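Local structure of L-iditol 2-dehydrogenase (Clostridium scindens, 4OH1) at residues Y153-P158 with M315-I320; G73-G78 with Y342-I347; F142-D147 with K307-I312. The protein probably oxidises L-iditol or a related polyol with NAD+, as a zinc-dependent member of the medium-chain alcohol dehydrogenase family. All blocks are in the same frame, centred on the assembly; numbering follows the deposited sequence.

Contact 1 (Y153-P158 with M315-I320). With ZN (zinc ion), chain B.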
loop_
_atom_site.group_PDB
_atom_site.type_symbol
_atom_site.label_atom_id
_atom_site.label_comp_id
_atom_site.label_asym_id
_atom_site.label_seq_id
_atom_site.Cartn_x
_atom_site.Cartn_y
_atom_site.Cartn_z
ATOM N N TYR A 153 -4.304 19.206 -24.111
ATOM C CA TYR A 153 -4.098 19.530 -22.672
ATOM C C TYR A 153 -5.307 20.143 -22.020
ATOM O O TYR A 153 -5.376 20.226 -20.815
ATOM C CB TYR A 153 -2.846 20.396 -22.459
ATOM C CG TYR A 153 -1.548 19.609 -22.645
ATOM C CD1 TYR A 153 -1.057 19.352 -23.894
ATOM C CD2 TYR A 153 -0.836 19.127 -21.558
ATOM C CE1 TYR A 153 0.096 18.607 -24.062
ATOM C CE2 TYR A 153 0.336 18.443 -21.723
ATOM C CZ TYR A 153 0.790 18.174 -22.977
ATOM O OH TYR A 153 1.935 17.447 -23.142
ATOM N N ALA A 154 -6.264 20.599 -22.812
ATOM C CA ALA A 154 -7.546 20.968 -22.263
ATOM C C ALA A 154 -8.198 19.785 -21.510
ATOM O O ALA A 154 -9.092 19.971 -20.699
ATOM C CB ALA A 154 -8.468 21.400 -23.367
ATOM N N LEU A 155 -7.796 18.565 -21.835
ATOM C CA LEU A 155 -8.366 17.387 -21.158
ATOM C C LEU A 155 -7.587 16.980 -19.950
ATOM O O LEU A 155 -7.870 15.921 -19.420
ATOM C CB LEU A 155 -8.523 16.188 -22.105
ATOM C CG LEU A 155 -9.878 16.306 -22.810
ATOM C CD1 LEU A 155 -10.103 17.650 -23.524
ATOM C CD2 LEU A 155 -9.897 15.208 -23.821
ATOM N N VAL A 156 -6.642 17.792 -19.476
ATOM C CA VAL A 156 -5.916 17.444 -18.263
ATOM C C VAL A 156 -6.781 17.165 -17.068
ATOM O O VAL A 156 -6.489 16.196 -16.282
ATOM C CB VAL A 156 -4.819 18.460 -17.898
ATOM C CG1 VAL A 156 -4.318 18.265 -16.492
ATOM C CG2 VAL A 156 -3.632 18.320 -18.845
ATOM N N GLU A 157 -7.835 17.941 -16.869
ATOM C CA GLU A 157 -8.614 17.789 -15.632
ATOM C C GLU A 157 -9.432 16.499 -15.684
ATOM O O GLU A 157 -9.464 15.753 -14.718
ATOM C CB GLU A 157 -9.509 18.994 -15.317
ATOM C CG GLU A 157 -10.317 18.875 -13.965
ATOM C CD GLU A 157 -11.588 18.065 -14.100
ATOM O OE1 GLU A 157 -12.075 17.948 -15.246
ATOM O OE2 GLU A 157 -12.082 17.477 -13.103
ATOM N N PRO A 158 -10.117 16.235 -16.781
ATOM C CA PRO A 158 -10.827 14.964 -16.743
ATOM C C PRO A 158 -9.892 13.738 -16.670
ATOM O O PRO A 158 -10.256 12.755 -16.031
ATOM C CB PRO A 158 -11.661 14.965 -18.007
ATOM C CG PRO A 158 -11.144 16.012 -18.832
ATOM C CD PRO A 158 -10.523 17.031 -17.918
HETATM N N MSE A 315 -1.352 9.421 -24.189
HETATM C CA MSE A 315 -2.739 9.181 -24.481
HETATM C C MSE A 315 -2.925 9.499 -25.942
HETATM O O MSE A 315 -2.132 10.212 -26.504
HETATM C CB MSE A 315 -3.647 10.145 -23.743
HETATM C CG MSE A 315 -3.487 10.224 -22.288
HETATM SE SE MSE A 315 -3.926 8.482 -21.537
HETATM C CE MSE A 315 -5.848 8.576 -21.781
ATOM N N ASP A 316 -3.992 9.022 -26.540
ATOM C CA ASP A 316 -4.314 9.411 -27.946
ATOM C C ASP A 316 -5.697 10.006 -27.956
ATOM O O ASP A 316 -6.709 9.280 -27.869
ATOM C CB ASP A 316 -4.287 8.205 -28.824
ATOM C CG ASP A 316 -4.641 8.522 -30.283
ATOM O OD1 ASP A 316 -5.037 9.645 -30.590
ATOM O OD2 ASP A 316 -4.526 7.623 -31.107
ATOM N N PHE A 317 -5.775 11.320 -28.031
ATOM C CA PHE A 317 -7.063 11.965 -27.875
ATOM C C PHE A 317 -7.748 12.092 -29.200
ATOM O O PHE A 317 -8.838 12.616 -29.271
ATOM C CB PHE A 317 -6.936 13.335 -27.211
ATOM C CG PHE A 317 -6.619 13.261 -25.765
ATOM C CD1 PHE A 317 -7.444 12.592 -24.899
ATOM C CD2 PHE A 317 -5.473 13.763 -25.265
ATOM C CE1 PHE A 317 -7.117 12.469 -23.561
ATOM C CE2 PHE A 317 -5.170 13.650 -23.923
ATOM C CZ PHE A 317 -5.999 13.030 -23.081
ATOM N N SER A 318 -7.134 11.605 -30.266
ATOM C CA SER A 318 -7.805 11.676 -31.566
ATOM C C SER A 318 -8.962 10.687 -31.546
ATOM O O SER A 318 -9.787 10.708 -32.370
ATOM C CB SER A 318 -6.842 11.286 -32.653
ATOM O OG SER A 318 -6.522 9.893 -32.564
ATOM N N LYS A 319 -9.042 9.857 -30.527
ATOM C CA LYS A 319 -10.097 8.882 -30.399
ATOM C C LYS A 319 -11.111 9.241 -29.330
ATOM O O LYS A 319 -11.960 8.437 -28.974
ATOM C CB LYS A 319 -9.407 7.593 -29.960
ATOM C CG LYS A 319 -8.465 7.098 -31.046
ATOM C CD LYS A 319 -7.843 5.788 -30.689
ATOM C CE LYS A 319 -6.946 5.293 -31.771
ATOM N NZ LYS A 319 -5.962 4.423 -31.077
ATOM N N ILE A 320 -11.013 10.455 -28.809
ATOM C CA ILE A 320 -11.795 10.872 -27.683
ATOM C C ILE A 320 -12.409 12.223 -27.954
ATOM O O ILE A 320 -13.632 12.389 -27.821
ATOM C CB ILE A 320 -10.907 10.920 -26.441
ATOM C CG1 ILE A 320 -10.382 9.497 -26.129
ATOM C CG2 ILE A 320 -11.671 11.500 -25.257
ATOM C CD1 ILE A 320 -9.501 9.384 -24.868
HETATM ZN ZN ZN B . -14.093 17.645 -15.734
HETATM O O HOH W 1 -14.487 17.099 -13.443
HETATM O O HOH W 2 -14.278 15.263 -15.627
#

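Contact 2 (G73-G78 with Y342-I347). With ZN (zinc ion), chain B.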
loop_
_atom_site.group_PDB
_atom_site.type_symbol
_atom_site.label_atom_id
_atom_site.label_comp_id
_atom_site.label_asym_id
_atom_site.label_seq_id
_atom_site.Cartn_x
_atom_site.Cartn_y
_atom_site.Cartn_z
ATOM N N GLY A 73 -17.346 26.067 -16.473
ATOM C CA GLY A 73 -16.254 25.547 -17.306
ATOM C C GLY A 73 -15.109 25.321 -16.373
ATOM O O GLY A 73 -14.748 26.203 -15.630
ATOM N N HIS A 74 -14.565 24.114 -16.363
ATOM C CA HIS A 74 -13.426 23.814 -15.500
ATOM C C HIS A 74 -12.338 22.938 -16.177
ATOM O O HIS A 74 -11.475 22.369 -15.505
ATOM C CB HIS A 74 -13.955 23.159 -14.231
ATOM C CG HIS A 74 -14.554 21.834 -14.492
ATOM N ND1 HIS A 74 -15.810 21.690 -15.028
ATOM C CD2 HIS A 74 -14.036 20.591 -14.406
ATOM C CE1 HIS A 74 -16.057 20.415 -15.235
ATOM N NE2 HIS A 74 -14.999 19.727 -14.854
ATOM N N GLU A 75 -12.391 22.825 -17.502
ATOM C CA GLU A 75 -11.463 22.036 -18.246
ATOM C C GLU A 75 -10.872 22.935 -19.304
ATOM O O GLU A 75 -11.569 23.296 -20.247
ATOM C CB GLU A 75 -12.163 20.851 -18.884
ATOM C CG GLU A 75 -12.932 19.967 -17.898
ATOM C CD GLU A 75 -13.557 18.685 -18.550
ATOM O OE1 GLU A 75 -13.548 18.501 -19.792
ATOM O OE2 GLU A 75 -14.023 17.827 -17.793
ATOM N N LEU A 76 -9.634 23.375 -19.118
ATOM C CA LEU A 76 -9.094 24.429 -20.030
ATOM C C LEU A 76 -7.584 24.461 -20.095
ATOM O O LEU A 76 -6.848 24.085 -19.127
ATOM C CB LEU A 76 -9.594 25.823 -19.659
ATOM C CG LEU A 76 -9.065 26.327 -18.302
ATOM C CD1 LEU A 76 -8.895 27.786 -18.284
ATOM C CD2 LEU A 76 -9.954 25.880 -17.175
ATOM N N SER A 77 -7.122 24.875 -21.263
ATOM C CA SER A 77 -5.714 25.164 -21.457
ATOM C C SER A 77 -5.606 26.566 -22.052
ATOM O O SER A 77 -6.512 27.006 -22.702
ATOM C CB SER A 77 -5.096 24.153 -22.421
ATOM O OG SER A 77 -5.762 24.209 -23.641
ATOM N N GLY A 78 -4.492 27.238 -21.839
ATOM C CA GLY A 78 -4.206 28.441 -22.565
ATOM C C GLY A 78 -2.832 28.956 -22.230
ATOM O O GLY A 78 -1.934 28.180 -21.929
ATOM N N TYR A 342 -21.338 12.343 -28.582
ATOM C CA TYR A 342 -19.870 12.516 -28.706
ATOM C C TYR A 342 -19.164 12.272 -27.404
ATOM O O TYR A 342 -19.717 12.566 -26.332
ATOM C CB TYR A 342 -19.502 13.906 -29.247
ATOM C CG TYR A 342 -20.193 14.182 -30.538
ATOM C CD1 TYR A 342 -19.747 13.600 -31.712
ATOM C CD2 TYR A 342 -21.335 14.977 -30.580
ATOM C CE1 TYR A 342 -20.391 13.838 -32.921
ATOM C CE2 TYR A 342 -22.004 15.211 -31.788
ATOM C CZ TYR A 342 -21.530 14.629 -32.947
ATOM O OH TYR A 342 -22.179 14.845 -34.124
ATOM N N ALA A 343 -17.929 11.754 -27.478
ATOM C CA ALA A 343 -17.218 11.452 -26.261
ATOM C C ALA A 343 -16.785 12.751 -25.560
ATOM O O ALA A 343 -17.095 12.954 -24.401
ATOM C CB ALA A 343 -16.025 10.528 -26.527
ATOM N N LYS A 344 -16.053 13.607 -26.262
ATOM C CA LYS A 344 -15.642 14.916 -25.735
ATOM C C LYS A 344 -15.713 15.959 -26.850
ATOM O O LYS A 344 -15.351 15.687 -28.012
ATOM C CB LYS A 344 -14.199 14.932 -25.172
ATOM C CG LYS A 344 -13.999 14.273 -23.820
ATOM C CD LYS A 344 -14.790 14.896 -22.693
ATOM C CE LYS A 344 -14.026 15.936 -21.947
ATOM N NZ LYS A 344 -14.768 16.344 -20.712
ATOM N N ILE A 345 -16.175 17.143 -26.451
ATOM C CA ILE A 345 -16.250 18.309 -27.315
ATOM C C ILE A 345 -15.363 19.414 -26.779
ATOM O O ILE A 345 -15.392 19.707 -25.580
ATOM C CB ILE A 345 -17.667 18.828 -27.368
ATOM C CG1 ILE A 345 -18.614 17.748 -27.902
ATOM C CG2 ILE A 345 -17.755 20.062 -28.275
ATOM C CD1 ILE A 345 -20.083 17.946 -27.453
ATOM N N VAL A 346 -14.558 20.023 -27.667
ATOM C CA VAL A 346 -13.762 21.177 -27.265
ATOM C C VAL A 346 -14.153 22.419 -28.018
ATOM O O VAL A 346 -14.522 22.370 -29.195
ATOM C CB VAL A 346 -12.212 20.996 -27.411
ATOM C CG1 VAL A 346 -11.758 19.944 -26.501
ATOM C CG2 VAL A 346 -11.802 20.652 -28.850
ATOM N N ILE A 347 -14.001 23.537 -27.321
ATOM C CA ILE A 347 -14.240 24.836 -27.889
ATOM C C ILE A 347 -12.959 25.642 -27.984
ATOM O O ILE A 347 -12.275 25.817 -27.002
ATOM C CB ILE A 347 -15.232 25.605 -27.047
ATOM C CG1 ILE A 347 -16.555 24.862 -27.016
ATOM C CG2 ILE A 347 -15.425 27.018 -27.643
ATOM C CD1 ILE A 347 -17.622 25.516 -26.172
HETATM ZN ZN ZN B . -14.093 17.645 -15.734
HETATM O O HOH W 2 -14.278 15.263 -15.627
HETATM O O HOH W 1 -14.487 17.099 -13.443
#

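Contact 3 (F142-D147 with K307-I312)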
loop_
_atom_site.group_PDB
_atom_site.type_symbol
_atom_site.label_atom_id
_atom_site.label_comp_id
_atom_site.label_asym_id
_atom_site.label_seq_id
_atom_site.Cartn_x
_atom_site.Cartn_y
_atom_site.Cartn_z
ATOM N N PHE A 142 -0.704 25.320 -13.721
ATOM C CA PHE A 142 0.314 24.280 -13.965
ATOM C C PHE A 142 0.921 24.428 -15.319
ATOM O O PHE A 142 0.230 24.436 -16.294
ATOM C CB PHE A 142 -0.295 22.841 -13.906
ATOM C CG PHE A 142 -0.740 22.435 -12.528
ATOM C CD1 PHE A 142 -1.981 22.789 -12.059
ATOM C CD2 PHE A 142 0.137 21.809 -11.686
ATOM C CE1 PHE A 142 -2.370 22.465 -10.746
ATOM C CE2 PHE A 142 -0.234 21.473 -10.371
ATOM C CZ PHE A 142 -1.504 21.789 -9.922
ATOM N N PRO A 143 2.225 24.485 -15.405
ATOM C CA PRO A 143 2.774 24.606 -16.749
ATOM C C PRO A 143 2.825 23.278 -17.488
ATOM O O PRO A 143 2.968 22.210 -16.881
ATOM C CB PRO A 143 4.188 25.140 -16.511
ATOM C CG PRO A 143 4.541 24.548 -15.247
ATOM C CD PRO A 143 3.259 24.607 -14.389
ATOM N N ILE A 144 2.751 23.381 -18.797
ATOM C CA ILE A 144 2.843 22.252 -19.704
ATOM C C ILE A 144 3.951 22.528 -20.745
ATOM O O ILE A 144 4.450 23.610 -20.811
ATOM C CB ILE A 144 1.481 22.018 -20.355
ATOM C CG1 ILE A 144 1.117 23.161 -21.290
ATOM C CG2 ILE A 144 0.385 21.903 -19.259
ATOM C CD1 ILE A 144 -0.283 23.007 -21.879
ATOM N N PRO A 145 4.342 21.542 -21.551
ATOM C CA PRO A 145 5.472 21.787 -22.414
ATOM C C PRO A 145 5.291 22.956 -23.392
ATOM O O PRO A 145 4.187 23.203 -23.890
ATOM C CB PRO A 145 5.574 20.471 -23.192
ATOM C CG PRO A 145 5.124 19.489 -22.254
ATOM C CD PRO A 145 3.959 20.128 -21.575
ATOM N N ASP A 146 6.369 23.660 -23.692
ATOM C CA ASP A 146 6.306 24.797 -24.613
ATOM C C ASP A 146 5.757 24.432 -25.959
ATOM O O ASP A 146 5.014 25.185 -26.559
ATOM C CB ASP A 146 7.678 25.383 -24.791
ATOM C CG ASP A 146 8.253 25.880 -23.492
ATOM O OD1 ASP A 146 7.447 26.141 -22.564
ATOM O OD2 ASP A 146 9.492 25.975 -23.392
ATOM N N ASP A 147 6.078 23.259 -26.428
ATOM C CA ASP A 147 5.540 22.757 -27.683
ATOM C C ASP A 147 4.223 21.978 -27.537
ATOM O O ASP A 147 3.837 21.243 -28.410
ATOM C CB ASP A 147 6.609 21.850 -28.325
ATOM C CG ASP A 147 6.938 20.594 -27.469
ATOM O OD1 ASP A 147 6.710 20.597 -26.234
ATOM O OD2 ASP A 147 7.422 19.587 -28.045
ATOM N N LYS A 307 1.014 14.646 -12.693
ATOM C CA LYS A 307 0.886 13.280 -13.262
ATOM C C LYS A 307 0.118 13.247 -14.572
ATOM O O LYS A 307 0.541 12.722 -15.633
ATOM C CB LYS A 307 0.259 12.378 -12.198
ATOM C CG LYS A 307 0.155 10.920 -12.602
ATOM C CD LYS A 307 -0.696 10.132 -11.693
ATOM C CE LYS A 307 -0.115 10.037 -10.314
ATOM N NZ LYS A 307 -1.159 9.579 -9.412
ATOM N N SER A 308 -1.022 13.856 -14.521
ATOM C CA SER A 308 -1.863 13.930 -15.688
ATOM C C SER A 308 -1.204 14.646 -16.831
ATOM O O SER A 308 -1.272 14.234 -18.018
ATOM C CB SER A 308 -3.164 14.622 -15.282
ATOM O OG SER A 308 -4.011 14.761 -16.393
ATOM N N ILE A 309 -0.548 15.747 -16.507
ATOM C CA ILE A 309 0.202 16.473 -17.520
ATOM C C ILE A 309 1.280 15.597 -18.112
ATOM O O ILE A 309 1.451 15.578 -19.338
ATOM C CB ILE A 309 0.770 17.741 -16.911
ATOM C CG1 ILE A 309 -0.376 18.726 -16.649
ATOM C CG2 ILE A 309 1.790 18.330 -17.800
ATOM C CD1 ILE A 309 -0.012 19.912 -15.800
ATOM N N ARG A 310 1.961 14.793 -17.279
ATOM C CA ARG A 310 2.993 13.856 -17.824
ATOM C C ARG A 310 2.436 12.737 -18.702
ATOM O O ARG A 310 3.122 12.265 -19.596
ATOM C CB ARG A 310 3.832 13.274 -16.733
ATOM C CG ARG A 310 4.730 14.295 -16.095
ATOM C CD ARG A 310 5.750 13.623 -15.208
ATOM N NE ARG A 310 5.156 12.978 -14.052
ATOM C CZ ARG A 310 4.841 13.611 -12.934
ATOM N NH1 ARG A 310 5.081 14.907 -12.840
ATOM N NH2 ARG A 310 4.307 12.977 -11.901
HETATM N N MSE A 311 1.180 12.353 -18.468
HETATM C CA MSE A 311 0.509 11.285 -19.230
HETATM C C MSE A 311 -0.027 11.699 -20.598
HETATM O O MSE A 311 -0.225 10.884 -21.525
HETATM C CB MSE A 311 -0.660 10.767 -18.445
HETATM C CG MSE A 311 -0.258 10.003 -17.206
HETATM SE SE MSE A 311 0.825 8.390 -17.619
HETATM C CE MSE A 311 -0.304 7.308 -18.807
ATOM N N ILE A 312 -0.302 12.968 -20.735
ATOM C CA ILE A 312 -0.902 13.444 -21.982
ATOM C C ILE A 312 -0.172 12.904 -23.185
ATOM O O ILE A 312 -0.838 12.353 -24.047
ATOM C CB ILE A 312 -1.032 14.973 -22.061
ATOM C CG1 ILE A 312 -1.953 15.525 -20.968
ATOM C CG2 ILE A 312 -1.506 15.409 -23.419
ATOM C CD1 ILE A 312 -3.393 15.221 -21.152
#

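Contact 1 (Y153-P158 with M315-I320)
Asp316 OD1, in the turn that presents Phe317 to Leu155, accepts the backbone N-H of Ser318 at 2.9 Å. This closes an Asx turn, with the donor on the anti side and 31° out of the carboxylate plane. Ser318 OG also approaches this oxygen, at a distance so short that its value is doubtful, while Lys319 NZ makes a long salt bridge of 3.5 Å to Asp316 OD2. The Phe317 ring lies between two aliphatic groups. Leu155 CB sits over one face, near its edge atoms rather than its centre, and selenomethionine Met315 CB over the opposite one. Leu155 CD2 reaches Phe317 CD1 at 3.7 Å as the two side chains run alongside in opposite senses, and Ile320 CG2 makes a looser apolar touch with Leu155 CD2 at 4.4 Å. The contact lies where the two domains of a medium-chain dehydrogenase are connected: helix 156-168 leads to the first strand of the Rossmann sheet, and 315-320 leads back to strand 321-326. Leu155 is the N-cap residue of that helix, behind a type I turn from Tyr153 to Val156. Two residues on, Glu157 turns from the apolar patch to the metal. Its CG is anti to the backbone N (chi1 -178°) and the chain bends at chi2 (-82°), bringing OE1 to 2.1 Å from the zinc ion, which His74 and Glu75 also bind.

Contact 2 (G73-G78 with Y342-I347)
Lys344 NZ donates to Glu75 OE1 at 2.6 Å, a salt bridge between two buried side chains and the one place where 73-78 and 342-347 meet. The ammonium group uses the syn lone pair of OE1, the side of the other carboxylate oxygen, and so also comes within 3.4 Å of Glu75 OE2. That second oxygen binds the zinc ion at 2.1 Å, so the carboxylate bridges metal and lysine, which should restrict its rotation. The two side chains come from opposite directions: Glu75 is extended beyond CG, whereas Lys344 bends at chi2 (-61°) and chi3 (-93°) before presenting NZ. Close packing continues on the protein side of the metal, where Glu75 CG lies 3.6 Å above the His74 ring plane and His74 NE2 binds zinc at 2.4 Å. The watery side is looser: two waters each stand 2.4 Å from the zinc ion. Cys46, here oxidised to cysteinesulfonic acid, His74 and Glu75 match the Cys-His-Glu zinc site of polyol dehydrogenases, and Glu157 adds a further carboxylate. The two strands do not pair with each other; each is antiparallel to strand 35-44. The carbonyl of Ile45, just past that strand, takes a second bond from Lys344 NZ, while strand 321-326 pairs parallel with 344-348.

Contact 3 (F142-D147 with K307-I312)
Ile309, on helix 305-311, pushes its CD1 methyl into the angle between Phe142 and Ile144, joining the GroES-like catalytic part of a medium-chain dehydrogenase to the segment that follows its Rossmann sheet. The three side chains meet at different inclinations. Ile309 and Phe142 cross obliquely, and the closest approach is at the root of the aromatic side chain, Phe142 CB to Ile309 CD1 at 3.5 Å. The ring itself is met at a slant, with Phe142 CG 4.2 Å from the same methyl, because the first torsion (chi1 -68°) leads the ring away from the isoleucine. There it meets the ring of Phe305, the planes at about 20° to each other, and Arg113 of a third subunit makes a cation-pi contact with it. Ile144 instead crosses Ile309 at about a right angle and offers its short branch: Ile144 CG2 lies 4.0 Å from Ile309 CD1 and 4.1 Å from Ile309 CG2, so that one methyl rests against both branches. The long branch leads to Tyr153, CD1 meeting its CB, and Ile144 also touches Leu150. On Ile309, CG1 is anti to the carbonyl carbon and the chain is extended beyond it (chi2 168°), which carries CD1 out from the helix. Strand 97-100 backs the arrangement, its Val99 touching Phe142, Ile144 and Ile309, while Arg310 turns away to pair with Glu114 of the third subunit. Between the two apolar partners passes the backbone, where Pro143 O stands 3.9 Å from Ile309 CD1.

In the fold
Contacts 1 and 2 lie about 9 Å apart between centres and share one zinc ion and its two waters. Contact 3 is about 11 Å from contact 1 and about 16 Å from contact 2, again between centres. Along the chain, 73-78 comes first and 342-347 last, so contact 2 spans the other two, whose segments alternate: 142-147, 153-158, 307-312, 315-320. Val156 O and Ser308 OG, probably hydrogen-bonded, tie contact 1 to contact 3, and Ile312 packs on both Tyr153 and Phe317. Contacts 2 and 3 reach the same mixed sheet. Chain leaving for the Rossmann domain and chain returning from it thus pack together, with Glu157 of the outgoing segment reaching the metal.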